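Local coordinates for protein lectin (Colocasia esculenta, PDB 5T1X) that probably binds mannose-containing glycans, as do other lectins related to snowdrop agglutinin (GNA), at residues K84-V89 with I100-A104. Residues are numbered along the deposited sequence; the frame is centred on the assembly and turned at random. Where two conformers were deposited one is given.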
ATOM      1  N   LYS B  84      14.477   5.894   4.765  1.00 10.56           N
ATOM      2  CA  LYS B  84      15.383   5.591   3.655  0.50 10.32           C
ATOM      3  C   LYS B  84      14.931   6.173   2.333  1.00 14.02           C
ATOM      4  O   LYS B  84      13.739   6.177   2.036  1.00 15.06           O
ATOM      5  CB  LYS B  84      15.511   4.071   3.453  0.50 13.01           C
ATOM      6  CG  LYS B  84      15.917   3.265   4.660  0.50 11.21           C
ATOM      7  CD  LYS B  84      16.217   1.833   4.254  0.50 17.34           C
ATOM      8  CE  LYS B  84      16.954   1.094   5.339  0.50 21.30           C
ATOM      9  NZ  LYS B  84      17.345  -0.281   4.915  0.50 10.35           N
ATOM     10  N   GLN B  85      15.887   6.607   1.507  1.00 11.57           N
ATOM     11  CA  GLN B  85      15.548   7.084   0.170  1.00 12.38           C
ATOM     12  C   GLN B  85      15.019   5.868  -0.617  1.00 14.10           C
ATOM     13  O   GLN B  85      15.628   4.794  -0.584  1.00 13.74           O
ATOM     14  CB  GLN B  85      16.788   7.710  -0.501  1.00 14.82           C
ATOM     15  CG  GLN B  85      17.155   9.076   0.095  1.00 34.05           C
ATOM     16  CD  GLN B  85      18.437   9.673  -0.449  1.00 58.26           C
ATOM     17  OE1 GLN B  85      19.415   8.977  -0.750  1.00 56.82           O
ATOM     18  NE2 GLN B  85      18.485  10.994  -0.520  1.00 51.01           N
ATOM     19  N   GLY B  86      13.857   6.015  -1.235  1.00 11.26           N
ATOM     20  CA  GLY B  86      13.250   4.924  -1.983  1.00 11.48           C
ATOM     21  C   GLY B  86      11.811   5.185  -2.345  1.00 14.70           C
ATOM     22  O   GLY B  86      11.345   6.318  -2.253  1.00 15.43           O
ATOM     23  N   ASP B  87      11.096   4.137  -2.761  1.00 11.22           N
ATOM     24  CA  ASP B  87       9.690   4.252  -3.146  1.00  9.63           C
ATOM     25  C   ASP B  87       8.771   3.934  -1.965  1.00 11.23           C
ATOM     26  O   ASP B  87       8.990   2.945  -1.271  1.00 10.73           O
ATOM     27  CB  ASP B  87       9.391   3.329  -4.329  1.00 11.71           C
ATOM     28  CG  ASP B  87      10.215   3.685  -5.552  1.00 21.20           C
ATOM     29  OD1 ASP B  87      10.574   4.880  -5.702  1.00 18.66           O
ATOM     30  OD2 ASP B  87      10.544   2.764  -6.331  1.00 26.80           O
ATOM     31  N   TYR B  88       7.753   4.780  -1.751  1.00  8.53           N
ATOM     32  CA  TYR B  88       6.770   4.659  -0.657  1.00  7.06           C
ATOM     33  C   TYR B  88       5.354   4.586  -1.198  1.00  9.82           C
ATOM     34  O   TYR B  88       5.100   4.964  -2.342  1.00 10.02           O
ATOM     35  CB  TYR B  88       6.901   5.850   0.325  1.00  6.64           C
ATOM     36  CG  TYR B  88       8.161   5.771   1.166  1.00  7.18           C
ATOM     37  CD1 TYR B  88       8.115   5.335   2.483  1.00  8.21           C
ATOM     38  CD2 TYR B  88       9.411   6.046   0.614  1.00  8.31           C
ATOM     39  CE1 TYR B  88       9.280   5.218   3.249  1.00  9.92           C
ATOM     40  CE2 TYR B  88      10.586   5.902   1.361  1.00  9.00           C
ATOM     41  CZ  TYR B  88      10.511   5.500   2.682  1.00 12.52           C
ATOM     42  OH  TYR B  88      11.661   5.334   3.421  1.00 11.46           O
ATOM     43  N   VAL B  89       4.421   4.087  -0.371  1.00  5.69           N
ATOM     44  CA  VAL B  89       3.019   4.034  -0.755  1.00  5.47           C
ATOM     45  C   VAL B  89       2.163   4.382   0.460  1.00  8.52           C
ATOM     46  O   VAL B  89       2.451   3.939   1.566  1.00  9.18           O
ATOM     47  CB  VAL B  89       2.613   2.669  -1.392  1.00 10.19           C
ATOM     48  CG1 VAL B  89       2.730   1.519  -0.390  1.00  9.86           C
ATOM     49  CG2 VAL B  89       1.201   2.722  -1.994  1.00 10.39           C
ATOM     50  N   ILE B 100       1.410   4.802   5.731  1.00  5.07           N
ATOM     51  CA  ILE B 100       2.525   4.969   4.783  1.00  4.74           C
ATOM     52  C   ILE B 100       3.474   3.804   4.982  1.00  8.93           C
ATOM     53  O   ILE B 100       3.998   3.607   6.091  1.00  8.08           O
ATOM     54  CB  ILE B 100       3.273   6.317   4.929  1.00  7.36           C
ATOM     55  CG1 ILE B 100       2.318   7.539   4.824  1.00  8.31           C
ATOM     56  CG2 ILE B 100       4.457   6.400   3.905  1.00  9.08           C
ATOM     57  CD1 ILE B 100       2.999   8.858   5.202  1.00 11.03           C
ATOM     58  N   TYR B 101       3.726   3.063   3.904  1.00  7.92           N
ATOM     59  CA  TYR B 101       4.668   1.950   3.917  1.00  7.01           C
ATOM     60  C   TYR B 101       5.844   2.235   3.033  1.00 11.15           C
ATOM     61  O   TYR B 101       5.667   2.634   1.885  1.00 10.36           O
ATOM     62  CB  TYR B 101       4.007   0.651   3.418  1.00  7.84           C
ATOM     63  CG  TYR B 101       2.913   0.104   4.301  1.00  9.20           C
ATOM     64  CD1 TYR B 101       3.199  -0.813   5.309  1.00 11.74           C
ATOM     65  CD2 TYR B 101       1.576   0.381   4.034  1.00  9.55           C
ATOM     66  CE1 TYR B 101       2.190  -1.363   6.093  1.00 11.90           C
ATOM     67  CE2 TYR B 101       0.554  -0.178   4.799  1.00 10.40           C
ATOM     68  CZ  TYR B 101       0.866  -1.057   5.826  1.00 11.50           C
ATOM     69  OH  TYR B 101      -0.125  -1.595   6.617  1.00 11.42           O
ATOM     70  N   GLY B 102       7.029   1.911   3.523  1.00  8.07           N
ATOM     71  CA  GLY B 102       8.235   2.008   2.708  1.00  7.98           C
ATOM     72  C   GLY B 102       9.535   1.939   3.488  1.00 10.78           C
ATOM     73  O   GLY B 102       9.545   1.996   4.715  1.00 11.17           O
ATOM     74  N   PRO B 103      10.670   1.896   2.776  1.00  9.70           N
ATOM     75  CA  PRO B 103      10.799   1.879   1.312  1.00  9.58           C
ATOM     76  C   PRO B 103      10.466   0.518   0.696  1.00 14.68           C
ATOM     77  O   PRO B 103      10.235  -0.459   1.421  1.00 12.78           O
ATOM     78  CB  PRO B 103      12.281   2.229   1.112  1.00 11.79           C
ATOM     79  CG  PRO B 103      12.954   1.577   2.305  1.00 16.18           C
ATOM     80  CD  PRO B 103      11.987   1.812   3.445  1.00 11.24           C
ATOM     81  N   ALA B 104      10.452   0.456  -0.647  1.00 12.75           N
ATOM     82  CA  ALA B 104      10.286  -0.809  -1.362  1.00 13.28           C
ATOM     83  C   ALA B 104      11.526  -1.672  -1.091  1.00 15.96           C
ATOM     84  O   ALA B 104      12.639  -1.171  -1.251  1.00 16.03           O
ATOM     85  CB  ALA B 104      10.131  -0.545  -2.857  1.00 14.25           C
TER
HETATM   86  O   HOH W   1      12.792   1.575  -2.494  1.00 14.68           O
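At the break in strand 98-107, where a cis-proline interrupts the C-terminal strand of this GNA-related lectin domain, the Y88 ring from the loop leading into strand 89-92 packs against the backbone. On the strand side of the break, V89 and Y101 form an antiparallel hydrogen-bonded pair: V89 N donates to Y101 O at 3.0 Å, and Y101 N returns a nearly straight bond to V89 O at 2.8 Å. Their side chains share one face of the sheet, V89 CG1 meeting Y101 CB, while the Y101 hydroxyl goes on to R93.

In the beta-prism II fold of GNA-related lectins, the C-terminal strand commonly pairs with a partner subunit; here I100, Y101 and A104 pair with a strand of the other chain. Past the V89-Y101 pair the hydrogen-bonded pairing ends, yet the chain stays close at G102, and the Y88 ring lies against the G102-P103 backbone. CE1 of Y88 comes within 3.3 Å of G102 C, close quarters that suit a residue with no side chain. P103 CA sits over one face of the Y88 ring, 4.1 Å from its centroid, as a CH-pi contact. With CG anti to its own carbonyl carbon (chi1 -72°), Y88 carries its ring back along the loop, where OH donates to a lone pair of K84 O at 2.6 Å, in the carbonyl plane. This bond closes the loop on itself and pins the far end of the ring. K84 crosses the proline, its CB 3.8 Å from P103 CG.

Beyond the proline, A104 N makes a weak bond to D87 O, and a water bridges D87 N to A104 O.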